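Local coordinates for protein S.cerevisiae chromosome XVI reading frame ORF YPL253c (Saccharomyces cerevisiae, PDB 2O0A) that recruits the minus-end-directed motor Kar3 to microtubules and, as a Kar3-Vik1 heterodimer, cross-links antiparallel microtubules, this part being its kinesin-like motor homology domain, which lacks a nucleotide-binding site, at residues A[15-20]-A[80-85]; A[74-79]-A[105-110]; A[235-240]-A[264-269]. All blocks are in the same frame, centred on the assembly; numbering follows the deposited sequence. Where two conformers were deposited one is given.

In the fold
The three contacts belong to the motor homology domain of Vik1, a kinesin fold without a nucleotide site. Contacts 1 and 2 share helix 72-89, and their centres are about 16 Å apart. One joins it to helix 4-23, the other to helix 105-116, and their segments alternate along the chain. Contact 3 comes later, about 20 Å and 18 Å, centre to centre, from contacts 1 and 2. It sets helix 231-243 on strand 265-270 of the central sheet. Phe265 and Leu267 of that strand face helices 72-89 and 105-116. Phe266, between them, faces helix 231-243. The contacts thus hold helices on both faces of the sheet.

Contact 1 of 3, residues A[15-20]-A[80-85]; sequences LENSII and YSVYHD
Asn17 and Tyr83 are the residues whose CA atoms come nearest between the two helical segments, with Asn17 CA 6.7 Å from Tyr83 CA. Segment 80-85 is kinked where the backbone N atoms of Val82 and Tyr83 make no bond to the turn before. The contact is small, burying 113 Å² in all. Asn17 points toward the other helix and carries its whole side of the contact. Its CB lies 3.5 Å from Val82 CG1, and the two side chains run past each other in opposite directions. Val82 CG1 spans both the aliphatic and the amide part of Asn17, with CG1 also 3.9 Å from Asn17 ND2. The first torsion of Val82 (176°) puts CG1 anti to the backbone N, which brings that methyl to Asn17. Further along, Asn17 OD1 reaches the start of Tyr83, 3.9 Å from its CA and 4.1 Å from its CB. The amide plane stands 71° from the tyrosine ring plane, and the ring itself leads away from Asn17. No hydrogen bond joins the two segments. The amide oxygen of this buried side chain bonds instead to Arg27 of strand 27-32, while CB and the amide pack on helix 72-89. The Tyr83 hydroxyl bonds to the backbone oxygen of Asn95. Helix 4-23 leads into strand 27-32, where Ile20 touches Arg27 and Tyr29. Tyr83 also lies on Arg27 and meets the ring of Phe265. Two helices thus pack side chain to side chain against the central sheet of the kinesin-like motor homology domain.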
loop_
_atom_site.group_PDB
_atom_site.type_symbol
_atom_site.label_atom_id
_atom_site.label_comp_id
_atom_site.label_asym_id
_atom_site.label_seq_id
_atom_site.Cartn_x
_atom_site.Cartn_y
_atom_site.Cartn_z
ATOM N N LEU A 15 -9.546 -6.373 -16.476
ATOM C CA LEU A 15 -10.652 -7.297 -16.191
ATOM C C LEU A 15 -10.667 -7.732 -14.720
ATOM O O LEU A 15 -11.731 -7.826 -14.096
ATOM C CB LEU A 15 -10.599 -8.526 -17.117
ATOM C CG LEU A 15 -10.981 -8.410 -18.600
ATOM C CD1 LEU A 15 -10.778 -9.757 -19.288
ATOM C CD2 LEU A 15 -12.428 -7.969 -18.772
ATOM N N GLU A 16 -9.483 -7.963 -14.152
ATOM C CA GLU A 16 -9.388 -8.369 -12.751
ATOM C C GLU A 16 -9.934 -7.294 -11.846
ATOM O O GLU A 16 -10.666 -7.574 -10.896
ATOM C CB GLU A 16 -7.940 -8.622 -12.377
ATOM C CG GLU A 16 -7.349 -9.853 -12.992
ATOM C CD GLU A 16 -5.840 -9.881 -12.880
ATOM O OE1 GLU A 16 -5.301 -9.661 -11.748
ATOM O OE2 GLU A 16 -5.198 -10.125 -13.926
ATOM N N ASN A 17 -9.561 -6.051 -12.130
ATOM C CA ASN A 17 -10.037 -4.931 -11.324
ATOM C C ASN A 17 -11.557 -4.779 -11.391
ATOM O O ASN A 17 -12.195 -4.455 -10.389
ATOM C CB ASN A 17 -9.356 -3.639 -11.760
ATOM C CG ASN A 17 -9.663 -2.502 -10.829
ATOM O OD1 ASN A 17 -9.209 -2.493 -9.684
ATOM N ND2 ASN A 17 -10.479 -1.555 -11.290
ATOM N N SER A 18 -12.126 -5.031 -12.568
ATOM C CA SER A 18 -13.570 -4.930 -12.744
ATOM C C SER A 18 -14.285 -6.003 -11.924
ATOM O O SER A 18 -15.298 -5.723 -11.296
ATOM C CB SER A 18 -13.932 -5.051 -14.222
ATOM O OG SER A 18 -15.336 -4.931 -14.400
ATOM N N ILE A 19 -13.733 -7.214 -11.907
ATOM C CA ILE A 19 -14.323 -8.322 -11.146
ATOM C C ILE A 19 -14.292 -7.993 -9.657
ATOM O O ILE A 19 -15.257 -8.205 -8.947
ATOM C CB ILE A 19 -13.628 -9.669 -11.462
ATOM C CG1 ILE A 19 -13.886 -10.036 -12.928
ATOM C CG2 ILE A 19 -14.107 -10.783 -10.501
ATOM C CD1 ILE A 19 -13.054 -11.160 -13.472
ATOM N N ILE A 20 -13.176 -7.430 -9.204
ATOM C CA ILE A 20 -13.022 -7.067 -7.808
ATOM C C ILE A 20 -14.092 -6.045 -7.417
ATOM O O ILE A 20 -14.688 -6.124 -6.334
ATOM C CB ILE A 20 -11.590 -6.538 -7.579
ATOM C CG1 ILE A 20 -10.595 -7.702 -7.684
ATOM C CG2 ILE A 20 -11.456 -5.877 -6.221
ATOM C CD1 ILE A 20 -9.123 -7.245 -7.883
ATOM N N TYR A 80 -0.431 -2.190 -10.076
ATOM C CA TYR A 80 -1.160 -1.262 -9.209
ATOM C C TYR A 80 -1.917 -0.172 -9.978
ATOM O O TYR A 80 -2.928 0.342 -9.481
ATOM C CB TYR A 80 -0.137 -0.626 -8.259
ATOM C CG TYR A 80 -0.689 0.378 -7.293
ATOM C CD1 TYR A 80 -1.413 -0.021 -6.171
ATOM C CD2 TYR A 80 -0.447 1.741 -7.483
ATOM C CE1 TYR A 80 -1.898 0.909 -5.277
ATOM C CE2 TYR A 80 -0.930 2.669 -6.583
ATOM C CZ TYR A 80 -1.640 2.253 -5.496
ATOM O OH TYR A 80 -2.115 3.201 -4.629
ATOM N N SER A 81 -1.450 0.145 -11.178
ATOM C CA SER A 81 -1.935 1.335 -11.890
ATOM C C SER A 81 -3.424 1.309 -12.256
ATOM O O SER A 81 -4.066 2.353 -12.275
ATOM C CB SER A 81 -1.095 1.610 -13.142
ATOM O OG SER A 81 -1.308 0.603 -14.097
ATOM N N VAL A 82 -3.989 0.140 -12.546
ATOM C CA VAL A 82 -5.425 0.086 -12.854
ATOM C C VAL A 82 -6.296 0.535 -11.660
ATOM O O VAL A 82 -7.226 1.345 -11.809
ATOM C CB VAL A 82 -5.843 -1.317 -13.359
ATOM C CG1 VAL A 82 -7.338 -1.370 -13.582
ATOM C CG2 VAL A 82 -5.079 -1.679 -14.641
ATOM N N TYR A 83 -5.977 0.025 -10.473
ATOM C CA TYR A 83 -6.631 0.461 -9.243
ATOM C C TYR A 83 -6.427 1.965 -9.000
ATOM O O TYR A 83 -7.378 2.703 -8.713
ATOM C CB TYR A 83 -6.051 -0.349 -8.090
ATOM C CG TYR A 83 -6.301 0.194 -6.707
ATOM C CD1 TYR A 83 -7.541 0.044 -6.096
ATOM C CD2 TYR A 83 -5.289 0.862 -5.995
ATOM C CE1 TYR A 83 -7.782 0.520 -4.819
ATOM C CE2 TYR A 83 -5.509 1.340 -4.705
ATOM C CZ TYR A 83 -6.757 1.166 -4.115
ATOM O OH TYR A 83 -7.021 1.600 -2.851
ATOM N N HIS A 84 -5.174 2.407 -9.088
ATOM C CA HIS A 84 -4.839 3.803 -8.871
ATOM C C HIS A 84 -5.606 4.716 -9.818
ATOM O O HIS A 84 -6.219 5.682 -9.376
ATOM C CB HIS A 84 -3.329 3.982 -9.047
ATOM C CG HIS A 84 -2.894 5.409 -9.126
ATOM N ND1 HIS A 84 -2.665 6.184 -8.013
ATOM C CD2 HIS A 84 -2.658 6.204 -10.197
ATOM C CE1 HIS A 84 -2.300 7.399 -8.393
ATOM N NE2 HIS A 84 -2.280 7.432 -9.714
ATOM N N ASP A 85 -5.592 4.375 -11.099
ATOM C CA ASP A 85 -6.255 5.192 -12.114
ATOM C C ASP A 85 -7.752 5.241 -11.861
ATOM O O ASP A 85 -8.362 6.305 -11.966
ATOM C CB ASP A 85 -5.977 4.661 -13.521
ATOM C CG ASP A 85 -4.551 4.912 -13.987
ATOM O OD1 ASP A 85 -3.815 5.698 -13.345
ATOM O OD2 ASP A 85 -4.180 4.330 -15.027
#

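Contact 2 of 3, residues A[74-79]-A[105-110]; sequences KFFTQE and GSLRES
The ring of Phe76 meets Leu107 and Ser110 obliquely, through its CD2, CE2 and CZ side. Over the centre of one face sits Phe75 CD2, 3.6 Å above the plane. In return, Phe76 CE1 lies in plane at the edge of the Phe75 ring. The Tyr80 ring meets that of Phe76 edge-to-face. Across the contact, Phe76 CE2 is 3.5 Å from the backbone oxygen Leu107 O. The same CE2 lies 3.8 Å from Leu107 CD1, and the two side chains cross at about a right angle. The other methyl of Leu107 packs on Leu267 of the sheet. Ser110 offers its CB, 3.8 Å from Phe76 CD2. The phenylalanine torsion (chi1 -74°) sets CG anti to its own carbonyl carbon and carries the ring across to helix 105-116. An alanine here would remove the ring and would probably open a gap between the helices, leaving Leu107 CD1 and Ser110 CB without their partner. By its place after strand 94-99, helix 105-116 probably corresponds to the helix that follows the P-loop in active kinesins. This is mainly a van der Waals contact, of ring carbons with a methyl, a CB and a backbone carbonyl, with no hydrogen bond between the segments. The serine hydroxyls pair instead with acids of helix 72-89: Ser106 with Glu72, Ser110 with Asp73. Packing and polar pairing thus join the same two helices.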
loop_
_atom_site.group_PDB
_atom_site.type_symbol
_atom_site.label_atom_id
_atom_site.label_comp_id
_atom_site.label_asym_id
_atom_site.label_seq_id
_atom_site.Cartn_x
_atom_site.Cartn_y
_atom_site.Cartn_z
ATOM N N LYS A 74 7.887 -1.784 -11.869
ATOM C CA LYS A 74 6.898 -2.539 -12.651
ATOM C C LYS A 74 5.655 -2.890 -11.830
ATOM O O LYS A 74 4.528 -2.918 -12.349
ATOM C CB LYS A 74 7.536 -3.809 -13.229
ATOM C CG LYS A 74 6.629 -4.532 -14.202
ATOM C CD LYS A 74 7.374 -5.613 -14.972
ATOM C CE LYS A 74 8.268 -4.993 -16.032
ATOM N NZ LYS A 74 7.496 -4.270 -17.084
ATOM N N PHE A 75 5.848 -3.128 -10.533
ATOM C CA PHE A 75 4.688 -3.332 -9.654
ATOM C C PHE A 75 3.714 -2.165 -9.820
ATOM O O PHE A 75 2.523 -2.361 -10.005
ATOM C CB PHE A 75 5.058 -3.485 -8.167
ATOM C CG PHE A 75 3.851 -3.435 -7.276
ATOM C CD1 PHE A 75 3.039 -4.553 -7.131
ATOM C CD2 PHE A 75 3.486 -2.252 -6.634
ATOM C CE1 PHE A 75 1.887 -4.500 -6.345
ATOM C CE2 PHE A 75 2.338 -2.188 -5.850
ATOM C CZ PHE A 75 1.540 -3.324 -5.709
ATOM N N PHE A 76 4.226 -0.950 -9.748
ATOM C CA PHE A 76 3.331 0.187 -9.833
ATOM C C PHE A 76 2.713 0.368 -11.208
ATOM O O PHE A 76 1.502 0.555 -11.313
ATOM C CB PHE A 76 4.043 1.440 -9.315
ATOM C CG PHE A 76 4.181 1.424 -7.831
ATOM C CD1 PHE A 76 3.049 1.490 -7.031
ATOM C CD2 PHE A 76 5.416 1.221 -7.228
ATOM C CE1 PHE A 76 3.139 1.405 -5.650
ATOM C CE2 PHE A 76 5.507 1.145 -5.840
ATOM C CZ PHE A 76 4.363 1.239 -5.056
ATOM N N THR A 77 3.523 0.274 -12.258
ATOM C CA THR A 77 2.992 0.488 -13.618
ATOM C C THR A 77 2.079 -0.637 -14.123
ATOM O O THR A 77 1.113 -0.382 -14.851
ATOM C CB THR A 77 4.124 0.740 -14.642
ATOM O OG1 THR A 77 5.014 -0.378 -14.676
ATOM C CG2 THR A 77 4.923 1.953 -14.252
ATOM N N GLN A 78 2.389 -1.874 -13.741
ATOM C CA GLN A 78 1.696 -3.059 -14.257
ATOM C C GLN A 78 0.603 -3.568 -13.324
ATOM O O GLN A 78 -0.488 -3.937 -13.765
ATOM C CB GLN A 78 2.740 -4.152 -14.522
ATOM C CG GLN A 78 2.232 -5.527 -14.927
ATOM C CD GLN A 78 3.400 -6.460 -15.198
ATOM O OE1 GLN A 78 4.198 -6.225 -16.117
ATOM N NE2 GLN A 78 3.523 -7.501 -14.395
ATOM N N GLU A 79 0.908 -3.623 -12.038
ATOM C CA GLU A 79 0.041 -4.337 -11.110
ATOM C C GLU A 79 -0.885 -3.423 -10.333
ATOM O O GLU A 79 -1.990 -3.831 -9.980
ATOM C CB GLU A 79 0.874 -5.157 -10.116
ATOM C CG GLU A 79 1.770 -6.248 -10.766
ATOM C CD GLU A 79 0.965 -7.319 -11.502
ATOM O OE1 GLU A 79 -0.235 -7.500 -11.198
ATOM O OE2 GLU A 79 1.566 -7.985 -12.380
ATOM N N GLY A 105 12.308 0.713 1.949
ATOM C CA GLY A 105 12.391 2.055 1.364
ATOM C C GLY A 105 12.294 2.095 -0.150
ATOM O O GLY A 105 11.795 3.074 -0.722
ATOM N N SER A 106 12.763 1.045 -0.822
ATOM C CA SER A 106 12.728 1.018 -2.278
ATOM C C SER A 106 11.293 1.066 -2.818
ATOM O O SER A 106 11.037 1.645 -3.882
ATOM C CB SER A 106 13.464 -0.216 -2.827
ATOM O OG SER A 106 12.802 -1.390 -2.418
ATOM N N LEU A 107 10.358 0.458 -2.085
ATOM C CA LEU A 107 8.947 0.478 -2.494
ATOM C C LEU A 107 8.388 1.892 -2.406
ATOM O O LEU A 107 7.674 2.359 -3.312
ATOM C CB LEU A 107 8.107 -0.487 -1.648
ATOM C CG LEU A 107 6.683 -0.685 -2.168
ATOM C CD1 LEU A 107 6.660 -1.534 -3.480
ATOM C CD2 LEU A 107 5.811 -1.327 -1.100
ATOM N N ARG A 108 8.728 2.572 -1.314
ATOM C CA ARG A 108 8.356 3.961 -1.103
ATOM C C ARG A 108 8.889 4.869 -2.220
ATOM O O ARG A 108 8.146 5.668 -2.790
ATOM C CB ARG A 108 8.846 4.422 0.276
ATOM C CG ARG A 108 8.347 5.808 0.655
ATOM C CD ARG A 108 9.102 6.341 1.862
ATOM N NE ARG A 108 9.114 5.354 2.921
ATOM C CZ ARG A 108 10.185 4.909 3.584
ATOM N NH1 ARG A 108 11.411 5.399 3.403
ATOM N NH2 ARG A 108 10.008 3.980 4.499
ATOM N N GLU A 109 10.171 4.690 -2.545
ATOM C CA GLU A 109 10.844 5.408 -3.620
ATOM C C GLU A 109 10.113 5.189 -4.948
ATOM O O GLU A 109 9.785 6.137 -5.665
ATOM C CB GLU A 109 12.267 4.860 -3.715
ATOM C CG GLU A 109 13.173 5.485 -4.744
ATOM C CD GLU A 109 14.583 4.911 -4.671
ATOM O OE1 GLU A 109 14.749 3.676 -4.799
ATOM O OE2 GLU A 109 15.527 5.702 -4.474
ATOM N N SER A 110 9.840 3.922 -5.250
ATOM C CA SER A 110 9.167 3.554 -6.491
ATOM C C SER A 110 7.766 4.137 -6.578
ATOM O O SER A 110 7.336 4.567 -7.649
ATOM C CB SER A 110 9.134 2.034 -6.657
ATOM O OG SER A 110 10.467 1.579 -6.887
#

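Contact 3 of 3, residues A[235-240]-A[264-269]; sequences EQFDKS and SFFLLN. With EDO (1,2-ethanediol), chain B.
Phe237 reaches from its helix to Phe266 on the strand. From CB, which points toward the strand, CG leaves anti to the backbone N (chi1 156°) and the ring extends the reach. CB, CG and the two CD carbons stay clear of the strand. CE1 and CZ make the contact, with CE2 further off. Phe237 CE1 lies 4.0 Å from Phe266 CE1. CZ, at the tip, comes closest, 3.6 Å from the same Phe266 CE1. The two side chains approach from opposite directions, and Phe266 CE1 makes both of the closest contacts. The ring centres are 5.9 Å apart and the planes are inclined at 31°. The pair is oblique, and it bridges a CA separation of 12.2 Å between Phe237 CA and Phe266 CA. This is helix-on-sheet packing in a kinesin-like motor fold: strand 265-270 runs between strands 27-32 and 94-99, parallel to both. Helix 250-261 supplies companions, Leu255 on Phe237 and Ile259 on Phe266. Ile97, on the adjoining strand, also lies against Phe266. Further along segment 264-269, Asn269 OD1 accepts a hydrogen bond from O1 of a 1,2-ethanediol, probably from the crystallisation liquor, at 3.0 Å. The amide nitrogen of Asn269 is held by the backbone oxygen of Leu99. Its side chain touches Ser100 and His104, in the loop that probably corresponds to the P-loop of active kinesins.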
loop_
_atom_site.group_PDB
_atom_site.type_symbol
_atom_site.label_atom_id
_atom_site.label_comp_id
_atom_site.label_asym_id
_atom_site.label_seq_id
_atom_site.Cartn_x
_atom_site.Cartn_y
_atom_site.Cartn_z
ATOM N N GLU A 235 1.480 -6.872 13.815
ATOM C CA GLU A 235 0.709 -7.497 14.877
ATOM C C GLU A 235 -0.184 -6.502 15.593
ATOM O O GLU A 235 -1.306 -6.839 15.982
ATOM C CB GLU A 235 1.640 -8.173 15.872
ATOM C CG GLU A 235 2.283 -9.428 15.333
ATOM C CD GLU A 235 3.283 -10.020 16.303
ATOM O OE1 GLU A 235 3.785 -9.280 17.182
ATOM O OE2 GLU A 235 3.577 -11.224 16.164
ATOM N N GLN A 236 0.312 -5.273 15.736
ATOM C CA GLN A 236 -0.483 -4.179 16.287
ATOM C C GLN A 236 -1.693 -3.908 15.392
ATOM O O GLN A 236 -2.813 -3.772 15.878
ATOM C CB GLN A 236 0.374 -2.927 16.491
ATOM C CG GLN A 236 -0.158 -1.976 17.553
ATOM C CD GLN A 236 0.867 -0.943 17.992
ATOM O OE1 GLN A 236 0.552 0.239 18.115
ATOM N NE2 GLN A 236 2.098 -1.386 18.232
ATOM N N PHE A 237 -1.475 -3.881 14.076
ATOM C CA PHE A 237 -2.573 -3.806 13.119
ATOM C C PHE A 237 -3.562 -4.948 13.340
ATOM O O PHE A 237 -4.770 -4.738 13.438
ATOM C CB PHE A 237 -2.015 -3.810 11.686
ATOM C CG PHE A 237 -2.980 -4.287 10.632
ATOM C CD1 PHE A 237 -4.137 -3.569 10.331
ATOM C CD2 PHE A 237 -2.712 -5.446 9.907
ATOM C CE1 PHE A 237 -5.013 -4.013 9.331
ATOM C CE2 PHE A 237 -3.573 -5.894 8.918
ATOM C CZ PHE A 237 -4.729 -5.178 8.623
ATOM N N ASP A 238 -3.042 -6.167 13.435
ATOM C CA ASP A 238 -3.903 -7.332 13.592
ATOM C C ASP A 238 -4.732 -7.261 14.875
ATOM O O ASP A 238 -5.936 -7.508 14.847
ATOM C CB ASP A 238 -3.067 -8.610 13.596
ATOM C CG ASP A 238 -3.921 -9.855 13.678
ATOM O OD1 ASP A 238 -4.568 -10.183 12.669
ATOM O OD2 ASP A 238 -3.953 -10.502 14.755
ATOM N N LYS A 239 -4.062 -6.940 15.981
ATOM C CA LYS A 239 -4.705 -6.808 17.294
ATOM C C LYS A 239 -5.724 -5.690 17.300
ATOM O O LYS A 239 -6.866 -5.887 17.721
ATOM C CB LYS A 239 -3.665 -6.542 18.382
ATOM C CG LYS A 239 -3.337 -7.732 19.259
ATOM C CD LYS A 239 -2.388 -7.342 20.377
ATOM C CE LYS A 239 -0.993 -7.048 19.850
ATOM N NZ LYS A 239 -0.010 -6.866 20.954
ATOM N N SER A 240 -5.306 -4.519 16.822
ATOM C CA SER A 240 -6.139 -3.318 16.868
ATOM C C SER A 240 -7.317 -3.333 15.897
ATOM O O SER A 240 -8.300 -2.634 16.129
ATOM C CB SER A 240 -5.291 -2.064 16.638
ATOM O OG SER A 240 -5.059 -1.848 15.257
ATOM N N SER A 264 -9.425 0.599 -0.308
ATOM C CA SER A 264 -8.193 -0.037 0.196
ATOM C C SER A 264 -7.522 -1.013 -0.765
ATOM O O SER A 264 -8.152 -1.678 -1.592
ATOM C CB SER A 264 -8.451 -0.782 1.521
ATOM O OG SER A 264 -8.917 0.074 2.547
ATOM N N PHE A 265 -6.208 -1.115 -0.611
ATOM C CA PHE A 265 -5.420 -2.094 -1.344
ATOM C C PHE A 265 -4.370 -2.590 -0.365
ATOM O O PHE A 265 -3.450 -1.840 -0.011
ATOM C CB PHE A 265 -4.756 -1.382 -2.537
ATOM C CG PHE A 265 -4.017 -2.283 -3.515
ATOM C CD1 PHE A 265 -4.416 -2.323 -4.857
ATOM C CD2 PHE A 265 -2.866 -3.004 -3.137
ATOM C CE1 PHE A 265 -3.721 -3.089 -5.808
ATOM C CE2 PHE A 265 -2.178 -3.787 -4.080
ATOM C CZ PHE A 265 -2.605 -3.822 -5.420
ATOM N N PHE A 266 -4.491 -3.843 0.082
ATOM C CA PHE A 266 -3.478 -4.406 0.983
ATOM C C PHE A 266 -2.408 -5.106 0.170
ATOM O O PHE A 266 -2.709 -5.887 -0.730
ATOM C CB PHE A 266 -4.122 -5.386 1.971
ATOM C CG PHE A 266 -4.927 -4.715 3.050
ATOM C CD1 PHE A 266 -4.352 -4.436 4.290
ATOM C CD2 PHE A 266 -6.256 -4.328 2.819
ATOM C CE1 PHE A 266 -5.110 -3.807 5.298
ATOM C CE2 PHE A 266 -7.007 -3.695 3.831
ATOM C CZ PHE A 266 -6.433 -3.442 5.058
ATOM N N LEU A 267 -1.156 -4.827 0.517
ATOM C CA LEU A 267 -0.006 -5.406 -0.145
ATOM C C LEU A 267 0.833 -6.130 0.910
ATOM O O LEU A 267 1.305 -5.509 1.863
ATOM C CB LEU A 267 0.825 -4.309 -0.833
ATOM C CG LEU A 267 2.043 -4.830 -1.598
ATOM C CD1 LEU A 267 1.647 -5.766 -2.748
ATOM C CD2 LEU A 267 2.914 -3.662 -2.119
ATOM N N LEU A 268 0.972 -7.443 0.756
ATOM C CA LEU A 268 1.746 -8.230 1.716
ATOM C C LEU A 268 3.060 -8.623 1.080
ATOM O O LEU A 268 3.090 -9.359 0.104
ATOM C CB LEU A 268 0.951 -9.447 2.211
ATOM C CG LEU A 268 0.007 -9.066 3.370
ATOM C CD1 LEU A 268 -1.110 -8.117 2.936
ATOM C CD2 LEU A 268 -0.602 -10.298 3.983
ATOM N N ASN A 269 4.145 -8.089 1.622
ATOM C CA ASN A 269 5.474 -8.334 1.065
ATOM C C ASN A 269 6.106 -9.509 1.782
ATOM O O ASN A 269 6.485 -9.395 2.952
ATOM C CB ASN A 269 6.352 -7.082 1.177
ATOM C CG ASN A 269 5.797 -5.923 0.378
ATOM O OD1 ASN A 269 5.964 -5.855 -0.848
ATOM N ND2 ASN A 269 5.128 -4.990 1.067
HETATM C C1 EDO B . 8.449 -7.852 -2.204
HETATM O O1 EDO B . 8.662 -6.460 -1.975
HETATM C C2 EDO B . 9.199 -8.649 -1.131
HETATM O O2 EDO B . 10.272 -7.838 -0.614
#